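Local coordinates for regulatory protein SWI6 (Saccharomyces cerevisiae, PDB 1SW6) that serves as the shared subunit of the MBF and SBF complexes that drive cell-cycle-dependent transcription, this piece being its ankyrin-repeat domain, at residues G181-E184 and A185-D188; H136-S140 and I141-E145; C167-K170 and A171-V175. All coordinates share one frame; numbering follows the deposited sequence.

Interaction 1 (G181-E184 and A185-D188); sequences GTFE and ALLD
Phe183 lays one face of its ring over CG of Leu187, one turn further along helix 183-190, and the two side chains run across each other at a slant. CE2 of the ring meets CD1 of Leu187 at 4.1 Å, and CZ of Phe183 stands 4.2 Å from CD2 of Leu187, so both methyls of the leucine are engaged. With CG of Phe183 anti to the backbone N (chi1 -166°), the ring leans forward along the helix to reach them. Leu186 brings CD2 to 4.4 Å from CD1 of Phe183, a looser and oblique approach. This is the first turn of helix 183-190, within ankyrin repeat 2: Phe183, Leu186 and Leu187 pack on helix 167-173 of the same repeat, and Phe183 also packs on Tyr223 and meets the ring of Tyr224, both of helix 218-234. The backbone beneath is gripped by Leu186 N to Thr182 O at 2.8 Å and by Leu187 N to Phe183 O at 3.1 Å. Ahead of the helix, Gly181 has positive phi and closes the Schellman motif of the preceding helix. A water bridges its carbonyl to Ala185 N, accepting from that amide at 2.8 Å. Glu184 extends away to a salt bridge with Lys234.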
ATOM      1  N   GLY A 181      -6.476   5.489 -17.659  1.00 39.45           N
ATOM      2  CA  GLY A 181      -6.465   5.084 -19.055  1.00 39.13           C
ATOM      3  C   GLY A 181      -5.073   4.881 -19.628  1.00 38.46           C
ATOM      4  O   GLY A 181      -4.839   5.142 -20.805  1.00 38.33           O
ATOM      5  N   THR A 182      -4.142   4.417 -18.800  1.00 37.63           N
ATOM      6  CA  THR A 182      -2.771   4.192 -19.253  1.00 37.58           C
ATOM      7  C   THR A 182      -2.441   2.726 -19.494  1.00 36.18           C
ATOM      8  O   THR A 182      -1.371   2.412 -20.007  1.00 36.09           O
ATOM      9  CB  THR A 182      -1.737   4.723 -18.224  1.00 38.38           C
ATOM     10  OG1 THR A 182      -2.093   4.267 -16.911  1.00 37.21           O
ATOM     11  CG2 THR A 182      -1.685   6.249 -18.241  1.00 38.65           C
ATOM     12  N   PHE A 183      -3.352   1.827 -19.135  1.00 35.62           N
ATOM     13  CA  PHE A 183      -3.082   0.396 -19.281  1.00 34.62           C
ATOM     14  C   PHE A 183      -2.627  -0.096 -20.649  1.00 35.09           C
ATOM     15  O   PHE A 183      -1.621  -0.806 -20.742  1.00 35.30           O
ATOM     16  CB  PHE A 183      -4.290  -0.432 -18.837  1.00 32.74           C
ATOM     17  CG  PHE A 183      -3.976  -1.889 -18.635  1.00 32.64           C
ATOM     18  CD1 PHE A 183      -3.028  -2.287 -17.688  1.00 31.74           C
ATOM     19  CD2 PHE A 183      -4.626  -2.864 -19.378  1.00 31.20           C
ATOM     20  CE1 PHE A 183      -2.738  -3.638 -17.486  1.00 30.17           C
ATOM     21  CE2 PHE A 183      -4.340  -4.221 -19.182  1.00 27.80           C
ATOM     22  CZ  PHE A 183      -3.395  -4.604 -18.233  1.00 30.04           C
ATOM     23  N   GLU A 184      -3.352   0.255 -21.708  1.00 34.56           N
ATOM     24  CA  GLU A 184      -2.971  -0.218 -23.028  1.00 35.57           C
ATOM     25  C   GLU A 184      -1.590   0.270 -23.427  1.00 35.03           C
ATOM     26  O   GLU A 184      -0.807  -0.494 -23.998  1.00 33.03           O
ATOM     27  CB  GLU A 184      -4.011   0.179 -24.082  1.00 37.57           C
ATOM     28  CG  GLU A 184      -3.690  -0.369 -25.481  1.00 41.87           C
ATOM     29  CD  GLU A 184      -4.927  -0.523 -26.363  1.00 44.53           C
ATOM     30  OE1 GLU A 184      -5.970   0.090 -26.056  1.00 44.90           O
ATOM     31  OE2 GLU A 184      -4.854  -1.255 -27.370  1.00 46.68           O
ATOM     32  N   ALA A 185      -1.279   1.530 -23.122  1.00 33.75           N
ATOM     33  CA  ALA A 185       0.039   2.069 -23.451  1.00 31.22           C
ATOM     34  C   ALA A 185       1.090   1.385 -22.577  1.00 30.94           C
ATOM     35  O   ALA A 185       2.225   1.157 -23.009  1.00 29.69           O
ATOM     36  CB  ALA A 185       0.070   3.588 -23.218  1.00 32.62           C
ATOM     37  N   LEU A 186       0.711   1.055 -21.346  1.00 29.90           N
ATOM     38  CA  LEU A 186       1.637   0.378 -20.423  1.00 30.83           C
ATOM     39  C   LEU A 186       2.112  -0.989 -20.953  1.00 29.89           C
ATOM     40  O   LEU A 186       3.251  -1.402 -20.731  1.00 31.17           O
ATOM     41  CB  LEU A 186       0.965   0.173 -19.067  1.00 29.15           C
ATOM     42  CG  LEU A 186       1.835  -0.411 -17.951  1.00 30.02           C
ATOM     43  CD1 LEU A 186       2.907   0.596 -17.542  1.00 28.76           C
ATOM     44  CD2 LEU A 186       0.946  -0.741 -16.750  1.00 30.25           C
ATOM     45  N   LEU A 187       1.236  -1.694 -21.651  1.00 30.06           N
ATOM     46  CA  LEU A 187       1.597  -2.996 -22.179  1.00 31.27           C
ATOM     47  C   LEU A 187       2.747  -2.908 -23.187  1.00 30.57           C
ATOM     48  O   LEU A 187       3.524  -3.848 -23.313  1.00 32.05           O
ATOM     49  CB  LEU A 187       0.366  -3.667 -22.806  1.00 30.95           C
ATOM     50  CG  LEU A 187      -0.708  -4.056 -21.774  1.00 31.53           C
ATOM     51  CD1 LEU A 187      -1.938  -4.633 -22.461  1.00 32.24           C
ATOM     52  CD2 LEU A 187      -0.118  -5.074 -20.795  1.00 31.66           C
ATOM     53  N   ASP A 188       2.871  -1.791 -23.903  1.00 31.72           N
ATOM     54  CA  ASP A 188       3.971  -1.671 -24.867  1.00 33.98           C
ATOM     55  C   ASP A 188       5.324  -1.764 -24.176  1.00 33.51           C
ATOM     56  O   ASP A 188       6.303  -2.234 -24.773  1.00 33.58           O
ATOM     57  CB  ASP A 188       3.899  -0.357 -25.659  1.00 34.31           C
ATOM     58  CG  ASP A 188       2.775  -0.348 -26.684  1.00 37.83           C
ATOM     59  OD1 ASP A 188       2.163  -1.422 -26.933  1.00 37.40           O
ATOM     60  OD2 ASP A 188       2.510   0.737 -27.244  1.00 38.18           O
TER
HETATM   61  O   HOH W   1      -3.240   3.468 -22.665  1.00 38.41           O

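Interaction 2 (H136-S140 and I141-E145); sequences HWLTS and IANLE
Leu138 and Ile141 meet through backbone and branch: CG2 of Ile141 rests 3.5 Å from Leu138 O, while CB of Ile141 sits against Trp137 O. Leu138 and Asn143 lie alongside each other, pointing the same way, CD2 of Leu138 4.1 Å from CB of Asn143. At Ile141 chi1 is -121°, away from a staggered value, and CD1 folds back to 4.0 Å from Ser140 C. Cutting Ile141 back to an alanine is likely to leave a gap beside the Leu138 carbonyl and to lose packing against Gly213 of the second subunit.

The hydrogen bonds between the two segments are all backbone. Asn143 N reaches Leu138 O at 3.0 Å, nearly in line with the carbonyl (171°), and Ala142 N meets Thr139 O at 3.0 Å from above the carbonyl plane. Ile141 N to Trp137 O is weak. The polar end of Asn143 turns to the next helix, where OD1 accepts from Leu146 N as an N-cap.

Ala142 has positive phi, and the pair of bonds back from Asn143 and Ala142 is a Schellman motif. It ends helix 134-140 and leads directly into helix 144-152, the tight turn between the antiparallel helices of an ankyrin repeat, here repeat 1.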
ATOM      1  N   HIS A 136       7.565  -1.451  -9.424  1.00 37.55           N
ATOM      2  CA  HIS A 136       6.288  -1.894  -8.861  1.00 36.57           C
ATOM      3  C   HIS A 136       5.490  -0.703  -8.333  1.00 37.70           C
ATOM      4  O   HIS A 136       4.286  -0.591  -8.570  1.00 36.03           O
ATOM      5  CB  HIS A 136       6.494  -2.857  -7.698  1.00 35.22           C
ATOM      6  CG  HIS A 136       6.939  -4.228  -8.100  1.00 35.85           C
ATOM      7  ND1 HIS A 136       8.211  -4.497  -8.558  1.00 36.96           N
ATOM      8  CD2 HIS A 136       6.294  -5.418  -8.052  1.00 34.52           C
ATOM      9  CE1 HIS A 136       8.333  -5.797  -8.767  1.00 37.29           C
ATOM     10  NE2 HIS A 136       7.184  -6.378  -8.466  1.00 36.43           N
ATOM     11  N   TRP A 137       6.168   0.165  -7.586  1.00 38.59           N
ATOM     12  CA  TRP A 137       5.537   1.347  -7.000  1.00 39.56           C
ATOM     13  C   TRP A 137       4.963   2.261  -8.068  1.00 37.99           C
ATOM     14  O   TRP A 137       3.800   2.672  -7.992  1.00 35.94           O
ATOM     15  CB  TRP A 137       6.552   2.144  -6.179  1.00 42.74           C
ATOM     16  CG  TRP A 137       6.771   1.652  -4.786  1.00 48.29           C
ATOM     17  CD1 TRP A 137       6.466   0.418  -4.284  1.00 50.68           C
ATOM     18  CD2 TRP A 137       7.388   2.377  -3.719  1.00 51.69           C
ATOM     19  NE1 TRP A 137       6.857   0.329  -2.967  1.00 51.25           N
ATOM     20  CE2 TRP A 137       7.426   1.519  -2.596  1.00 52.38           C
ATOM     21  CE3 TRP A 137       7.916   3.673  -3.601  1.00 53.82           C
ATOM     22  CZ2 TRP A 137       7.972   1.913  -1.371  1.00 54.14           C
ATOM     23  CZ3 TRP A 137       8.460   4.066  -2.379  1.00 54.72           C
ATOM     24  CH2 TRP A 137       8.482   3.186  -1.282  1.00 55.13           C
ATOM     25  N   LEU A 138       5.790   2.576  -9.059  1.00 36.13           N
ATOM     26  CA  LEU A 138       5.391   3.468 -10.142  1.00 35.94           C
ATOM     27  C   LEU A 138       4.311   2.907 -11.060  1.00 35.46           C
ATOM     28  O   LEU A 138       3.499   3.661 -11.600  1.00 34.00           O
ATOM     29  CB  LEU A 138       6.627   3.878 -10.946  1.00 36.28           C
ATOM     30  CG  LEU A 138       7.477   4.866 -10.143  1.00 36.54           C
ATOM     31  CD1 LEU A 138       8.760   5.213 -10.865  1.00 39.85           C
ATOM     32  CD2 LEU A 138       6.660   6.116  -9.924  1.00 37.68           C
ATOM     33  N   THR A 139       4.293   1.587 -11.228  1.00 34.95           N
ATOM     34  CA  THR A 139       3.289   0.948 -12.073  1.00 34.65           C
ATOM     35  C   THR A 139       1.954   0.886 -11.322  1.00 35.66           C
ATOM     36  O   THR A 139       0.879   1.082 -11.902  1.00 34.09           O
ATOM     37  CB  THR A 139       3.723  -0.485 -12.468  1.00 36.15           C
ATOM     38  OG1 THR A 139       4.831  -0.418 -13.383  1.00 35.63           O
ATOM     39  CG2 THR A 139       2.566  -1.241 -13.129  1.00 33.75           C
ATOM     40  N   SER A 140       2.031   0.629 -10.021  1.00 35.87           N
ATOM     41  CA  SER A 140       0.832   0.526  -9.198  1.00 37.71           C
ATOM     42  C   SER A 140       0.075   1.851  -9.191  1.00 37.06           C
ATOM     43  O   SER A 140      -1.133   1.900  -8.994  1.00 36.99           O
ATOM     44  CB  SER A 140       1.225   0.159  -7.765  1.00 37.38           C
ATOM     45  OG  SER A 140       0.081  -0.123  -6.979  1.00 42.82           O
ATOM     46  N   ILE A 141       0.815   2.918  -9.439  1.00 37.19           N
ATOM     47  CA  ILE A 141       0.292   4.270  -9.418  1.00 36.66           C
ATOM     48  C   ILE A 141      -0.000   4.823 -10.807  1.00 35.77           C
ATOM     49  O   ILE A 141      -0.303   6.002 -10.968  1.00 35.57           O
ATOM     50  CB  ILE A 141       1.315   5.158  -8.646  1.00 37.78           C
ATOM     51  CG1 ILE A 141       0.623   5.793  -7.462  1.00 37.11           C
ATOM     52  CG2 ILE A 141       2.025   6.129  -9.565  1.00 37.21           C
ATOM     53  CD1 ILE A 141       0.198   4.784  -6.448  1.00 40.71           C
ATOM     54  N   ALA A 142       0.091   3.957 -11.809  1.00 34.89           N
ATOM     55  CA  ALA A 142      -0.155   4.331 -13.194  1.00 35.71           C
ATOM     56  C   ALA A 142       0.707   5.485 -13.697  1.00 37.20           C
ATOM     57  O   ALA A 142       0.295   6.220 -14.605  1.00 37.39           O
ATOM     58  CB  ALA A 142      -1.633   4.661 -13.403  1.00 33.35           C
ATOM     59  N   ASN A 143       1.898   5.661 -13.130  1.00 37.65           N
ATOM     60  CA  ASN A 143       2.754   6.737 -13.627  1.00 37.94           C
ATOM     61  C   ASN A 143       3.515   6.232 -14.846  1.00 37.67           C
ATOM     62  O   ASN A 143       4.707   5.927 -14.771  1.00 37.00           O
ATOM     63  CB  ASN A 143       3.757   7.202 -12.578  1.00 39.93           C
ATOM     64  CG  ASN A 143       4.397   8.529 -12.955  1.00 41.20           C
ATOM     65  OD1 ASN A 143       4.867   8.708 -14.083  1.00 41.19           O
ATOM     66  ND2 ASN A 143       4.404   9.469 -12.021  1.00 41.18           N
ATOM     67  N   LEU A 144       2.812   6.157 -15.971  1.00 37.08           N
ATOM     68  CA  LEU A 144       3.380   5.673 -17.220  1.00 36.95           C
ATOM     69  C   LEU A 144       4.706   6.316 -17.614  1.00 37.06           C
ATOM     70  O   LEU A 144       5.650   5.623 -17.962  1.00 36.62           O
ATOM     71  CB  LEU A 144       2.360   5.867 -18.351  1.00 36.47           C
ATOM     72  CG  LEU A 144       2.747   5.419 -19.766  1.00 36.10           C
ATOM     73  CD1 LEU A 144       3.099   3.946 -19.780  1.00 34.01           C
ATOM     74  CD2 LEU A 144       1.582   5.697 -20.707  1.00 37.28           C
ATOM     75  N   GLU A 145       4.774   7.637 -17.567  1.00 38.18           N
ATOM     76  CA  GLU A 145       5.992   8.331 -17.963  1.00 40.62           C
ATOM     77  C   GLU A 145       7.208   7.896 -17.181  1.00 39.29           C
ATOM     78  O   GLU A 145       8.264   7.613 -17.753  1.00 39.94           O
ATOM     79  CB  GLU A 145       5.821   9.839 -17.825  1.00 43.69           C
ATOM     80  CG  GLU A 145       6.378  10.587 -19.019  1.00 50.25           C
ATOM     81  CD  GLU A 145       5.696  10.170 -20.309  1.00 53.19           C
ATOM     82  OE1 GLU A 145       6.236  10.489 -21.392  1.00 54.95           O
ATOM     83  OE2 GLU A 145       4.618   9.524 -20.238  1.00 54.27           O
TER

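Interaction 3 (C167-K170 and A171-V175); sequences CLVK and AVKSV
The backbone of helix 167-173 mixes i-to-i+4 and i-to-i+3 bonds as it runs out: Leu168 O takes weak bonds from both Ala171 N and Val172 N, and the last firmer one, Lys173 N to Lys170 O at 3.2 Å, comes from above the carbonyl plane. This is the first helix of ankyrin repeat 2. One side of it is apolar. CD1 of Leu168 lies 4.2 Å from CB of Ala171, and Ala171 also packs on Thr139 of helix 134-140 and Leu186 of helix 183-190. Val172 turns CG2 back to 3.2 Å from Val169 O and packs on Ile204 and Ile208 of helix 204-212.

On another side the aliphatic part of Lys173 runs alongside Val169, pointing the same way, with CD 3.7 Å from CG1 of Val169 and CG 3.3 Å from Val169 O. The bend at chi3 (68°) in Lys173 turns its end back toward Lys170, whose own chain is kinked at chi2 (-50°). Both ammonium groups form salt bridges to Glu165, a shared carboxylate that probably offsets the closeness of the two charges. Ser174 OG is bonded to Ser140 O of repeat 1. The two lysine nitrogens, Lys170 NZ and Lys173 NZ, end 4.3 Å apart.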
ATOM      1  N   CYS A 167       5.773  -6.291 -11.705  1.00 32.91           N
ATOM      2  CA  CYS A 167       5.274  -4.924 -11.686  1.00 33.80           C
ATOM      3  C   CYS A 167       3.979  -4.803 -12.473  1.00 32.53           C
ATOM      4  O   CYS A 167       3.107  -4.019 -12.114  1.00 33.30           O
ATOM      5  CB  CYS A 167       6.324  -3.937 -12.230  1.00 35.47           C
ATOM      6  SG  CYS A 167       6.934  -4.286 -13.888  1.00 42.57           S
ATOM      7  N   LEU A 168       3.839  -5.578 -13.543  1.00 33.13           N
ATOM      8  CA  LEU A 168       2.613  -5.526 -14.328  1.00 32.33           C
ATOM      9  C   LEU A 168       1.450  -6.048 -13.476  1.00 31.23           C
ATOM     10  O   LEU A 168       0.320  -5.594 -13.614  1.00 30.93           O
ATOM     11  CB  LEU A 168       2.753  -6.347 -15.612  1.00 31.47           C
ATOM     12  CG  LEU A 168       1.480  -6.375 -16.463  1.00 34.11           C
ATOM     13  CD1 LEU A 168       1.196  -4.980 -16.992  1.00 33.69           C
ATOM     14  CD2 LEU A 168       1.638  -7.374 -17.618  1.00 32.64           C
ATOM     15  N   VAL A 169       1.733  -7.001 -12.588  1.00 29.51           N
ATOM     16  CA  VAL A 169       0.702  -7.540 -11.699  1.00 29.92           C
ATOM     17  C   VAL A 169       0.134  -6.404 -10.820  1.00 30.40           C
ATOM     18  O   VAL A 169      -1.043  -6.401 -10.480  1.00 30.64           O
ATOM     19  CB  VAL A 169       1.287  -8.686 -10.813  1.00 31.21           C
ATOM     20  CG1 VAL A 169       0.311  -9.065  -9.679  1.00 32.49           C
ATOM     21  CG2 VAL A 169       1.551  -9.915 -11.688  1.00 30.11           C
ATOM     22  N   LYS A 170       0.973  -5.430 -10.474  1.00 30.64           N
ATOM     23  CA  LYS A 170       0.527  -4.299  -9.662  1.00 31.13           C
ATOM     24  C   LYS A 170      -0.469  -3.458 -10.442  1.00 30.73           C
ATOM     25  O   LYS A 170      -1.413  -2.905  -9.874  1.00 30.27           O
ATOM     26  CB  LYS A 170       1.725  -3.437  -9.244  1.00 32.70           C
ATOM     27  CG  LYS A 170       2.713  -4.197  -8.372  1.00 35.27           C
ATOM     28  CD  LYS A 170       1.972  -4.874  -7.222  1.00 37.65           C
ATOM     29  CE  LYS A 170       2.800  -5.974  -6.598  1.00 39.27           C
ATOM     30  NZ  LYS A 170       2.024  -6.677  -5.548  1.00 39.93           N
ATOM     31  N   ALA A 171      -0.266  -3.382 -11.754  1.00 29.99           N
ATOM     32  CA  ALA A 171      -1.166  -2.628 -12.614  1.00 30.13           C
ATOM     33  C   ALA A 171      -2.569  -3.204 -12.546  1.00 31.15           C
ATOM     34  O   ALA A 171      -3.555  -2.459 -12.585  1.00 31.34           O
ATOM     35  CB  ALA A 171      -0.672  -2.660 -14.062  1.00 29.44           C
ATOM     36  N   VAL A 172      -2.686  -4.523 -12.452  1.00 30.90           N
ATOM     37  CA  VAL A 172      -4.031  -5.091 -12.421  1.00 31.67           C
ATOM     38  C   VAL A 172      -4.619  -5.313 -11.035  1.00 32.95           C
ATOM     39  O   VAL A 172      -5.762  -5.749 -10.913  1.00 32.44           O
ATOM     40  CB  VAL A 172      -4.117  -6.399 -13.242  1.00 29.72           C
ATOM     41  CG1 VAL A 172      -3.775  -6.094 -14.709  1.00 27.26           C
ATOM     42  CG2 VAL A 172      -3.177  -7.453 -12.675  1.00 26.91           C
ATOM     43  N   LYS A 173      -3.857  -4.995  -9.992  1.00 33.55           N
ATOM     44  CA  LYS A 173      -4.366  -5.143  -8.632  1.00 34.64           C
ATOM     45  C   LYS A 173      -4.848  -3.809  -8.056  1.00 35.21           C
ATOM     46  O   LYS A 173      -5.317  -3.759  -6.914  1.00 35.74           O
ATOM     47  CB  LYS A 173      -3.308  -5.767  -7.718  1.00 36.24           C
ATOM     48  CG  LYS A 173      -3.050  -7.229  -8.031  1.00 39.33           C
ATOM     49  CD  LYS A 173      -2.029  -7.841  -7.089  1.00 43.69           C
ATOM     50  CE  LYS A 173      -2.574  -7.948  -5.669  1.00 44.53           C
ATOM     51  NZ  LYS A 173      -1.674  -8.794  -4.846  1.00 48.57           N
ATOM     52  N   SER A 174      -4.727  -2.734  -8.841  1.00 34.16           N
ATOM     53  CA  SER A 174      -5.196  -1.405  -8.426  1.00 33.72           C
ATOM     54  C   SER A 174      -6.017  -0.809  -9.581  1.00 33.60           C
ATOM     55  O   SER A 174      -5.857  -1.221 -10.740  1.00 31.69           O
ATOM     56  CB  SER A 174      -4.018  -0.487  -8.085  1.00 34.44           C
ATOM     57  OG  SER A 174      -3.322  -0.089  -9.246  1.00 36.72           O
ATOM     58  N   VAL A 175      -6.901   0.139  -9.273  1.00 32.78           N
ATOM     59  CA  VAL A 175      -7.741   0.733 -10.311  1.00 33.49           C
ATOM     60  C   VAL A 175      -7.063   1.892 -10.998  1.00 33.38           C
ATOM     61  O   VAL A 175      -7.596   2.450 -11.955  1.00 35.36           O
ATOM     62  CB  VAL A 175      -9.081   1.265  -9.759  1.00 34.83           C
ATOM     63  CG1 VAL A 175      -9.794   0.181  -8.979  1.00 34.55           C
ATOM     64  CG2 VAL A 175      -8.840   2.508  -8.914  1.00 33.21           C
TER

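Along the chain the order is interaction 2, interaction 3, interaction 1: the turn closing helix 134-140 of ankyrin repeat 1, then the first helix of repeat 2, then the start of helix 183-190, also in repeat 2. Centres of interactions 2 and 3 are about 9 Å apart, and interaction 1 lies about 11 Å from each. All three meet around a common core: Leu186 CD2 is 3.7 Å from Ala171 CB, and CG2 of Thr139 lies 3.7 Å from the same CB. The first contact binds two helices within repeat 2, the second stacks repeat 1 on it. Interactions 2 and 3 also touch the second subunit, whereas no other chain of the assembly touches interaction 1.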